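Local coordinates for periplasmic His/Glu/Gln/Arg/opine family-binding protein (Silicibacter pomeroyi, PDB 3I6V) that binds lysine between its two lobes and probably delivers such amino acids to an ABC importer in the inner membrane, at residues F20-D23 with V27-F30; E31-D36 with I212-G217; V49-D52 with P58-V61; V129-A132 with E136-A139. All coordinates share one frame; numbering follows the deposited sequence.

Contact 1 (F20-D23 with V27-F30); sequences FIND and VDGF
Phe-20 and Asp-28 face each other as the antiparallel hydrogen-bonded pair of a short beta hairpin, strand 19-21 against strand 27-28. Asp-28 N donates to Phe-20 O at 2.8 Å, and Phe-20 N returns a bond to Asp-28 O at 3.0 Å. One step on, Ile-21 and Val-27 form the non-hydrogen-bonded pair, their CA atoms 4.6 Å apart.

The Phe-20 ring lies alongside the Asp-28 side chain, both pointing the same way, with ring and carboxylate planes only 15° apart. Asp-28 CB sits over one ring face, 3.9 Å from the Phe-20 centroid, as a CH-pi contact. With its CG between backbone N and carbonyl carbon (chi1 63°), the ring folds back over the neighbouring strand, where Phe-20 CE1 also reaches Gly-29 CA at 3.6 Å. On the other face of the sheet Ile-21 CD1 meets Val-27 CG2.

Asn-22 crosses Asp-28 nearly at a right angle. Its ND2 reaches Asp-28 OD2 at 2.8 Å from above the carboxylate plane, with an N-H...O angle of 165°, while Asn-22 OD1 turns back to Glu-26 N inside the turn. Asp-28 OD1 takes the N-H of Gly-29, the N-cap residue of helix 30-42, at 2.7 Å. Each carboxylate oxygen thus has its own N-H donor, which fixes the rotation of the group and probably stabilises its negative charge.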
loop_
_atom_site.group_PDB
_atom_site.type_symbol
_atom_site.label_atom_id
_atom_site.label_comp_id
_atom_site.label_asym_id
_atom_site.label_seq_id
_atom_site.Cartn_x
_atom_site.Cartn_y
_atom_site.Cartn_z
ATOM N N PHE A 20 -6.846 2.247 -7.037
ATOM C CA PHE A 20 -6.704 3.281 -8.091
ATOM C C PHE A 20 -8.087 3.804 -8.481
ATOM O O PHE A 20 -9.086 3.185 -8.121
ATOM C CB PHE A 20 -5.858 2.782 -9.300
ATOM C CG PHE A 20 -6.450 1.610 -10.049
ATOM C CD1 PHE A 20 -6.180 0.308 -9.660
ATOM C CD2 PHE A 20 -7.231 1.816 -11.197
ATOM C CE1 PHE A 20 -6.727 -0.780 -10.353
ATOM C CE2 PHE A 20 -7.768 0.746 -11.916
ATOM C CZ PHE A 20 -7.528 -0.562 -11.498
ATOM N N ILE A 21 -8.146 4.954 -9.156
ATOM C CA ILE A 21 -9.412 5.463 -9.683
ATOM C C ILE A 21 -9.462 5.033 -11.149
ATOM O O ILE A 21 -8.562 5.352 -11.917
ATOM C CB ILE A 21 -9.520 7.007 -9.580
ATOM C CG1 ILE A 21 -9.219 7.489 -8.154
ATOM C CG2 ILE A 21 -10.908 7.522 -10.142
ATOM C CD1 ILE A 21 -10.163 6.920 -7.058
ATOM N N ASN A 22 -10.474 4.249 -11.520
ATOM C CA ASN A 22 -10.574 3.785 -12.893
ATOM C C ASN A 22 -11.110 4.903 -13.818
ATOM O O ASN A 22 -11.399 6.011 -13.373
ATOM C CB ASN A 22 -11.333 2.428 -12.998
ATOM C CG ASN A 22 -12.814 2.525 -12.632
ATOM O OD1 ASN A 22 -13.447 3.599 -12.700
ATOM N ND2 ASN A 22 -13.386 1.384 -12.258
ATOM N N ASP A 23 -11.208 4.613 -15.109
ATOM C CA ASP A 23 -11.592 5.641 -16.097
ATOM C C ASP A 23 -13.062 6.107 -15.968
ATOM O O ASP A 23 -13.454 7.146 -16.510
ATOM C CB ASP A 23 -11.272 5.116 -17.510
ATOM C CG ASP A 23 -9.758 5.028 -17.765
ATOM O OD1 ASP A 23 -9.047 5.985 -17.386
ATOM O OD2 ASP A 23 -9.284 4.005 -18.324
ATOM N N VAL A 27 -13.384 3.996 -7.521
ATOM C CA VAL A 27 -12.305 3.271 -6.859
ATOM C C VAL A 27 -12.280 1.833 -7.383
ATOM O O VAL A 27 -13.317 1.194 -7.481
ATOM C CB VAL A 27 -12.562 3.284 -5.295
ATOM C CG1 VAL A 27 -11.666 2.295 -4.597
ATOM C CG2 VAL A 27 -12.315 4.659 -4.758
ATOM N N ASP A 28 -11.090 1.318 -7.676
ATOM C CA ASP A 28 -10.928 0.024 -8.272
ATOM C C ASP A 28 -9.658 -0.588 -7.679
ATOM O O ASP A 28 -8.948 0.061 -6.923
ATOM C CB ASP A 28 -10.746 0.220 -9.802
ATOM C CG ASP A 28 -11.184 -0.990 -10.622
ATOM O OD1 ASP A 28 -11.082 -2.146 -10.125
ATOM O OD2 ASP A 28 -11.589 -0.779 -11.813
ATOM N N GLY A 29 -9.365 -1.831 -8.020
ATOM C CA GLY A 29 -8.159 -2.473 -7.516
ATOM C C GLY A 29 -8.453 -3.605 -6.549
ATOM O O GLY A 29 -9.596 -3.911 -6.245
ATOM N N PHE A 30 -7.392 -4.244 -6.082
ATOM C CA PHE A 30 -7.487 -5.322 -5.097
ATOM C C PHE A 30 -8.364 -4.944 -3.904
ATOM O O PHE A 30 -9.252 -5.698 -3.486
ATOM C CB PHE A 30 -6.076 -5.710 -4.616
ATOM C CG PHE A 30 -6.083 -6.690 -3.480
ATOM C CD1 PHE A 30 -6.399 -8.032 -3.708
ATOM C CD2 PHE A 30 -5.783 -6.269 -2.185
ATOM C CE1 PHE A 30 -6.404 -8.953 -2.660
ATOM C CE2 PHE A 30 -5.787 -7.177 -1.111
ATOM C CZ PHE A 30 -6.099 -8.512 -1.339
#

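Contact 2 (E31-D36 with I212-G217); sequences ERELGD and IKKWFG
Glu-33 OE1 is the meeting point of this contact, receiving two donors from the last turn of helix 207-216. The indole bond is nearly straight: Trp-215 NE1 lies 2.8 Å from Glu-33 OE1, with an N-H...O angle of 173°, and the oxygen sits in the indole plane at the ring edge. On the carboxylate side this donor arrives on the anti side, somewhat out of plane; carboxylate and ring are turned 60° against each other.

The salt bridge comes from Lys-214, whose NZ approaches the same Glu-33 OE1 at 2.9 Å from above the carboxylate plane. Lys-214 NZ and Trp-215 NE1 reach the oxygen from opposite faces of that plane, so one atom is gripped from two sides. Glu-33 spans the gap because its chain is extended, with CG anti to the backbone N (chi1 -166°); Lys-214 is equally stretched. The paired charge would probably keep Glu-33 ionised.

Within segment 31-36 a second salt bridge, Arg-32 NE to Asp-36 OD2 at 2.9 Å, spans one turn of helix.

Deeper in, Leu-34 packs on Leu-208 and Met-211 of helix 207-216, and Phe-216 meets the ring of Phe-30 edge-to-face. The polar bridge therefore lies at the surface of an apolar seam between helices 30-42 and 207-216, with Tyr-88 and Ile-89 of strand 83-89 also lining that seam.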
loop_
_atom_site.group_PDB
_atom_site.type_symbol
_atom_site.label_atom_id
_atom_site.label_comp_id
_atom_site.label_asym_id
_atom_site.label_seq_id
_atom_site.Cartn_x
_atom_site.Cartn_y
_atom_site.Cartn_z
ATOM N N GLU A 31 -8.103 -3.762 -3.381
ATOM C CA GLU A 31 -8.750 -3.274 -2.191
ATOM C C GLU A 31 -10.192 -2.874 -2.381
ATOM O O GLU A 31 -10.959 -2.897 -1.419
ATOM C CB GLU A 31 -7.919 -2.134 -1.566
ATOM C CG GLU A 31 -6.622 -2.738 -1.002
ATOM C CD GLU A 31 -5.606 -1.715 -0.535
ATOM O OE1 GLU A 31 -5.530 -0.611 -1.129
ATOM O OE2 GLU A 31 -4.872 -2.037 0.437
ATOM N N ARG A 32 -10.578 -2.507 -3.606
ATOM C CA ARG A 32 -11.997 -2.280 -3.896
ATOM C C ARG A 32 -12.721 -3.603 -3.741
ATOM O O ARG A 32 -13.747 -3.677 -3.078
ATOM C CB ARG A 32 -12.235 -1.787 -5.351
ATOM C CG ARG A 32 -13.734 -1.746 -5.740
ATOM C CD ARG A 32 -14.400 -0.690 -4.859
ATOM N NE ARG A 32 -15.866 -0.596 -4.923
ATOM C CZ ARG A 32 -16.526 0.364 -5.574
ATOM N NH1 ARG A 32 -15.854 1.276 -6.286
ATOM N NH2 ARG A 32 -17.861 0.406 -5.530
ATOM N N GLU A 33 -12.211 -4.631 -4.406
ATOM C CA GLU A 33 -12.851 -5.938 -4.343
ATOM C C GLU A 33 -12.837 -6.489 -2.913
ATOM O O GLU A 33 -13.835 -7.053 -2.419
ATOM C CB GLU A 33 -12.143 -6.915 -5.265
ATOM C CG GLU A 33 -12.959 -8.171 -5.482
ATOM C CD GLU A 33 -12.255 -9.225 -6.310
ATOM O OE1 GLU A 33 -11.363 -8.892 -7.122
ATOM O OE2 GLU A 33 -12.612 -10.403 -6.145
ATOM N N LEU A 34 -11.695 -6.343 -2.252
ATOM C CA LEU A 34 -11.586 -6.850 -0.884
ATOM C C LEU A 34 -12.531 -6.105 0.043
ATOM O O LEU A 34 -13.329 -6.718 0.745
ATOM C CB LEU A 34 -10.138 -6.754 -0.380
ATOM C CG LEU A 34 -9.958 -7.144 1.100
ATOM C CD1 LEU A 34 -10.239 -8.657 1.304
ATOM C CD2 LEU A 34 -8.563 -6.792 1.515
ATOM N N GLY A 35 -12.461 -4.780 0.026
ATOM C CA GLY A 35 -13.269 -3.955 0.894
ATOM C C GLY A 35 -14.766 -4.227 0.745
ATOM O O GLY A 35 -15.497 -4.331 1.757
ATOM N N ASP A 36 -15.229 -4.327 -0.511
ATOM C CA ASP A 36 -16.639 -4.653 -0.765
ATOM C C ASP A 36 -17.002 -6.008 -0.194
ATOM O O ASP A 36 -18.079 -6.163 0.401
ATOM C CB ASP A 36 -16.965 -4.653 -2.274
ATOM C CG ASP A 36 -16.956 -3.256 -2.883
ATOM O OD1 ASP A 36 -17.054 -2.231 -2.141
ATOM O OD2 ASP A 36 -16.898 -3.193 -4.129
ATOM N N ILE A 212 -5.839 -12.577 -3.652
ATOM C CA ILE A 212 -4.470 -12.152 -3.713
ATOM C C ILE A 212 -3.778 -12.606 -5.018
ATOM O O ILE A 212 -3.101 -11.809 -5.677
ATOM C CB ILE A 212 -3.649 -12.634 -2.504
ATOM C CG1 ILE A 212 -4.118 -11.927 -1.212
ATOM C CG2 ILE A 212 -2.185 -12.355 -2.767
ATOM C CD1 ILE A 212 -3.436 -12.453 0.078
ATOM N N LYS A 213 -3.931 -13.886 -5.364
ATOM C CA LYS A 213 -3.328 -14.423 -6.597
ATOM C C LYS A 213 -3.937 -13.735 -7.831
ATOM O O LYS A 213 -3.210 -13.346 -8.730
ATOM C CB LYS A 213 -3.455 -15.964 -6.665
ATOM C CG LYS A 213 -2.519 -16.707 -5.711
ATOM C CD LYS A 213 -2.882 -18.188 -5.575
ATOM C CE LYS A 213 -1.980 -18.883 -4.546
ATOM N NZ LYS A 213 -2.781 -19.868 -3.694
ATOM N N LYS A 214 -5.258 -13.546 -7.847
ATOM C CA LYS A 214 -5.928 -12.819 -8.945
ATOM C C LYS A 214 -5.215 -11.471 -9.231
ATOM O O LYS A 214 -4.841 -11.171 -10.389
ATOM C CB LYS A 214 -7.418 -12.610 -8.623
ATOM C CG LYS A 214 -8.184 -11.860 -9.706
ATOM C CD LYS A 214 -9.607 -11.520 -9.233
ATOM C CE LYS A 214 -10.302 -10.568 -10.225
ATOM N NZ LYS A 214 -11.652 -10.194 -9.715
ATOM N N TRP A 215 -4.995 -10.674 -8.178
ATOM C CA TRP A 215 -4.426 -9.335 -8.360
ATOM C C TRP A 215 -2.891 -9.244 -8.355
ATOM O O TRP A 215 -2.336 -8.378 -9.006
ATOM C CB TRP A 215 -5.023 -8.365 -7.343
ATOM C CG TRP A 215 -6.453 -8.049 -7.602
ATOM C CD1 TRP A 215 -7.546 -8.707 -7.107
ATOM C CD2 TRP A 215 -6.959 -6.994 -8.420
ATOM N NE1 TRP A 215 -8.700 -8.115 -7.554
ATOM C CE2 TRP A 215 -8.370 -7.068 -8.374
ATOM C CE3 TRP A 215 -6.355 -5.983 -9.196
ATOM C CZ2 TRP A 215 -9.192 -6.166 -9.069
ATOM C CZ3 TRP A 215 -7.170 -5.100 -9.894
ATOM C CH2 TRP A 215 -8.572 -5.198 -9.826
ATOM N N PHE A 216 -2.216 -10.129 -7.619
ATOM C CA PHE A 216 -0.767 -10.032 -7.432
ATOM C C PHE A 216 0.029 -11.138 -8.138
ATOM O O PHE A 216 1.261 -11.083 -8.177
ATOM C CB PHE A 216 -0.401 -9.939 -5.926
ATOM C CG PHE A 216 -0.934 -8.701 -5.263
ATOM C CD1 PHE A 216 -2.110 -8.755 -4.527
ATOM C CD2 PHE A 216 -0.281 -7.476 -5.412
ATOM C CE1 PHE A 216 -2.652 -7.602 -3.915
ATOM C CE2 PHE A 216 -0.809 -6.301 -4.825
ATOM C CZ PHE A 216 -2.000 -6.360 -4.079
ATOM N N GLY A 217 -0.672 -12.121 -8.708
ATOM C CA GLY A 217 -0.012 -13.162 -9.510
ATOM C C GLY A 217 0.037 -14.510 -8.817
ATOM O O GLY A 217 -0.041 -14.585 -7.584
#

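Contact 3 (V49-D52 with P58-V61); sequences VKND and PNLV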
loop_
_atom_site.group_PDB
_atom_site.type_symbol
_atom_site.label_atom_id
_atom_site.label_comp_id
_atom_site.label_asym_id
_atom_site.label_seq_id
_atom_site.Cartn_x
_atom_site.Cartn_y
_atom_site.Cartn_z
ATOM N N VAL A 49 -14.255 6.575 -0.306
ATOM C CA VAL A 49 -13.765 7.962 -0.213
ATOM C C VAL A 49 -12.292 7.977 -0.608
ATOM O O VAL A 49 -11.512 7.130 -0.143
ATOM C CB VAL A 49 -13.967 8.594 1.198
ATOM C CG1 VAL A 49 -13.539 10.098 1.223
ATOM C CG2 VAL A 49 -15.435 8.473 1.630
ATOM N N LYS A 50 -11.925 8.908 -1.498
ATOM C CA LYS A 50 -10.554 9.043 -1.963
ATOM C C LYS A 50 -9.882 10.085 -1.114
ATOM O O LYS A 50 -10.453 11.128 -0.876
ATOM C CB LYS A 50 -10.532 9.470 -3.444
ATOM C CG LYS A 50 -9.150 9.816 -3.993
ATOM C CD LYS A 50 -9.290 10.358 -5.438
ATOM C CE LYS A 50 -8.064 11.198 -5.844
ATOM N NZ LYS A 50 -7.066 10.371 -6.546
ATOM N N ASN A 51 -8.666 9.822 -0.645
ATOM C CA ASN A 51 -7.944 10.829 0.117
ATOM C C ASN A 51 -6.462 10.720 -0.205
ATOM O O ASN A 51 -5.973 9.605 -0.350
ATOM C CB ASN A 51 -8.173 10.622 1.643
ATOM C CG ASN A 51 -7.781 11.833 2.453
ATOM O OD1 ASN A 51 -8.630 12.633 2.814
ATOM N ND2 ASN A 51 -6.500 12.000 2.711
ATOM N N ASP A 52 -5.744 11.846 -0.302
ATOM C CA ASP A 52 -4.316 11.781 -0.606
ATOM C C ASP A 52 -3.599 11.058 0.562
ATOM O O ASP A 52 -4.018 11.143 1.737
ATOM C CB ASP A 52 -3.686 13.188 -0.780
ATOM C CG ASP A 52 -4.238 13.961 -2.016
ATOM O OD1 ASP A 52 -4.088 15.190 -2.041
ATOM O OD2 ASP A 52 -4.820 13.355 -2.937
ATOM N N PRO A 58 -4.423 11.675 9.339
ATOM C CA PRO A 58 -5.152 12.761 10.063
ATOM C C PRO A 58 -6.614 12.880 9.658
ATOM O O PRO A 58 -7.467 13.132 10.513
ATOM C CB PRO A 58 -4.393 14.054 9.674
ATOM C CG PRO A 58 -3.123 13.638 9.053
ATOM C CD PRO A 58 -3.124 12.123 8.809
ATOM N N ASN A 59 -6.921 12.658 8.378
ATOM C CA ASN A 59 -8.319 12.744 7.935
ATOM C C ASN A 59 -9.226 11.583 8.393
ATOM O O ASN A 59 -10.450 11.763 8.484
ATOM C CB ASN A 59 -8.401 13.013 6.422
ATOM C CG ASN A 59 -7.887 14.421 6.064
ATOM O OD1 ASN A 59 -7.608 15.227 6.950
ATOM N ND2 ASN A 59 -7.784 14.712 4.777
ATOM N N LEU A 60 -8.644 10.406 8.674
ATOM C CA LEU A 60 -9.368 9.351 9.385
ATOM C C LEU A 60 -9.646 9.821 10.805
ATOM O O LEU A 60 -10.775 9.707 11.300
ATOM C CB LEU A 60 -8.537 8.040 9.455
ATOM C CG LEU A 60 -9.015 6.981 10.473
ATOM C CD1 LEU A 60 -10.316 6.344 10.000
ATOM C CD2 LEU A 60 -7.974 5.870 10.665
ATOM N N VAL A 61 -8.606 10.322 11.467
ATOM C CA VAL A 61 -8.743 10.764 12.874
ATOM C C VAL A 61 -9.812 11.878 13.020
ATOM O O VAL A 61 -10.552 11.877 13.990
ATOM C CB VAL A 61 -7.352 11.177 13.475
ATOM C CG1 VAL A 61 -7.493 11.844 14.861
ATOM C CG2 VAL A 61 -6.428 9.933 13.570
#
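Asn-51 and Asn-59 meet through their side chains, the one close point between the end of strand 46-50 and helix 56-61. Asn-51 CG, anti to the backbone N (chi1 -164°), sends the amide toward the helix. Asn-59 ND2 donates to Asn-51 OD1 at 3.0 Å, and the bond is almost straight, with an N-H...O angle of 175°. The donor lies in the carbonyl plane of Asn-51, on a lone pair, while OD1 in turn lies in the amide plane of Asn-59. Both conditions hold although the two amides stand nearly perpendicular, 86° apart. Asn-59 CB follows at 3.6 Å from Asn-51 OD1.

The other half of the Asn-51 amide turns back on its own chain: ND2 donates to Asp-52 O at 2.8 Å and also bonds to Ser-55 OG, which holds the flat group in place for Asn-59. This is the strand-to-helix connection at the edge of a parallel sheet in the periplasmic binding protein fold, where strand 46-50 pairs with strand 7-11.

Away from the amide bond the backbones stay apart, with the CA atoms of Asn-51 and Asn-59, the nearest across the segments, 8.1 Å from each other. Tyr-65 touches both asparagines, whereas Lys-50, Asp-52, Pro-58 and Val-61 are exposed to solvent.

Contact 4 (V129-A132 with E136-A139); sequences VEFA and ETIA
Phe-131 lays its ring against the first turn of helix 134-142, one face under the backbone of Glu-136. Glu-136 O stands 4.1 Å above the ring plane, over its centre. The pairing closes a strand-turn-helix connection in a mixed sheet of the periplasmic binding protein fold: strand 127-131, parallel to 108-112, runs into the helix after a very short turn.

Closest at the root of the ring, Phe-131 CB touches Glu-136 CB at 3.7 Å and Thr-137 CG2 at 3.8 Å. The Thr-137 methyl also reaches Phe-131 CD1, at 4.0 Å. Its hydroxyl is turned the other way: OG1 lies between backbone N and carbonyl carbon (chi1 70°) and bonds to Pro-134 O, one turn back in the helix, leaving the methyl for the aromatic. Pro-134 itself belongs to the lysine pocket, which places this turn close to the ligand; Ala-132 O bonds to the pocket residue Gln-112.

From CB, which rests against Phe-131, the Glu-136 chain runs extended beyond CG toward Ala-132, with its carboxylate turned 66° from the phenyl plane. That brings OE1 beside Ala-132, 3.7 Å from Ala-132 CB. A single water bridges the two segments here, accepting from Ala-132 N at 3.0 Å and donating to Glu-136 OE1 at 2.7 Å.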
loop_
_atom_site.group_PDB
_atom_site.type_symbol
_atom_site.label_atom_id
_atom_site.label_comp_id
_atom_site.label_asym_id
_atom_site.label_seq_id
_atom_site.Cartn_x
_atom_site.Cartn_y
_atom_site.Cartn_z
ATOM N N VAL A 129 14.800 11.818 -1.108
ATOM C CA VAL A 129 13.831 12.811 -1.569
ATOM C C VAL A 129 12.407 12.212 -1.557
ATOM O O VAL A 129 12.146 11.134 -2.125
ATOM C CB VAL A 129 14.235 13.462 -2.956
ATOM C CG1 VAL A 129 14.433 12.393 -4.026
ATOM C CG2 VAL A 129 13.206 14.515 -3.410
ATOM N N GLU A 130 11.497 12.924 -0.904
ATOM C CA GLU A 130 10.110 12.465 -0.730
ATOM C C GLU A 130 9.155 13.067 -1.747
ATOM O O GLU A 130 9.247 14.246 -2.025
ATOM C CB GLU A 130 9.638 12.848 0.666
ATOM C CG GLU A 130 10.350 12.034 1.726
ATOM C CD GLU A 130 9.857 12.328 3.134
ATOM O OE1 GLU A 130 8.991 11.578 3.628
ATOM O OE2 GLU A 130 10.364 13.277 3.768
ATOM N N PHE A 131 8.232 12.252 -2.261
ATOM C CA PHE A 131 7.197 12.684 -3.197
ATOM C C PHE A 131 5.817 12.290 -2.674
ATOM O O PHE A 131 5.661 11.239 -2.040
ATOM C CB PHE A 131 7.424 12.027 -4.580
ATOM C CG PHE A 131 8.697 12.454 -5.213
ATOM C CD1 PHE A 131 9.886 11.745 -4.977
ATOM C CD2 PHE A 131 8.745 13.637 -5.952
ATOM C CE1 PHE A 131 11.090 12.168 -5.514
ATOM C CE2 PHE A 131 9.959 14.074 -6.500
ATOM C CZ PHE A 131 11.131 13.335 -6.276
ATOM N N ALA A 132 4.825 13.124 -2.973
ATOM C CA ALA A 132 3.450 12.946 -2.481
ATOM C C ALA A 132 2.788 11.682 -3.005
ATOM O O ALA A 132 1.983 11.064 -2.292
ATOM C CB ALA A 132 2.588 14.209 -2.827
ATOM N N GLU A 136 4.883 9.905 -8.839
ATOM C CA GLU A 136 5.951 10.919 -8.813
ATOM C C GLU A 136 7.354 10.344 -8.510
ATOM O O GLU A 136 8.376 10.835 -9.023
ATOM C CB GLU A 136 5.621 12.049 -7.832
ATOM C CG GLU A 136 4.580 13.061 -8.367
ATOM C CD GLU A 136 3.842 13.831 -7.255
ATOM O OE1 GLU A 136 4.213 13.732 -6.065
ATOM O OE2 GLU A 136 2.855 14.546 -7.579
ATOM N N THR A 137 7.406 9.321 -7.661
ATOM C CA THR A 137 8.676 8.620 -7.403
ATOM C C THR A 137 9.188 7.910 -8.647
ATOM O O THR A 137 10.393 7.874 -8.874
ATOM C CB THR A 137 8.577 7.583 -6.222
ATOM O OG1 THR A 137 7.776 6.457 -6.613
ATOM C CG2 THR A 137 7.959 8.243 -4.982
ATOM N N ILE A 138 8.294 7.333 -9.446
ATOM C CA ILE A 138 8.723 6.645 -10.675
ATOM C C ILE A 138 9.227 7.690 -11.681
ATOM O O ILE A 138 10.296 7.515 -12.300
ATOM C CB ILE A 138 7.576 5.818 -11.323
ATOM C CG1 ILE A 138 6.993 4.805 -10.337
ATOM C CG2 ILE A 138 8.038 5.141 -12.618
ATOM C CD1 ILE A 138 8.043 3.889 -9.643
ATOM N N ALA A 139 8.469 8.777 -11.810
ATOM C CA ALA A 139 8.824 9.875 -12.715
ATOM C C ALA A 139 10.195 10.460 -12.365
ATOM O O ALA A 139 10.974 10.791 -13.272
ATOM C CB ALA A 139 7.724 10.971 -12.709
HETATM O O HOH W 1 5.498 15.556 -4.547
#

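Contacts 1, 2 and 3 belong to one side of the molecule, while contact 4 lies in the other lobe, its centre about 25 Å from that of contact 2 and on the opposite side of the chain's centre. Contacts 1 and 2 adjoin, about 11 Å apart between centres: strand 27-28 leads into helix 30-42, and Trp-215 packs on Gly-29. Contact 1 closes before contact 2 opens; contacts 3 and 4 follow, in order, within the 175 residues that contact 2 spans, joining helix 207-216 back to the first lobe. Contacts 3 and 4 approach to about 6 Å between nearest atoms without touching. This division matches a two-lobed binding protein with lysine held between the lobes.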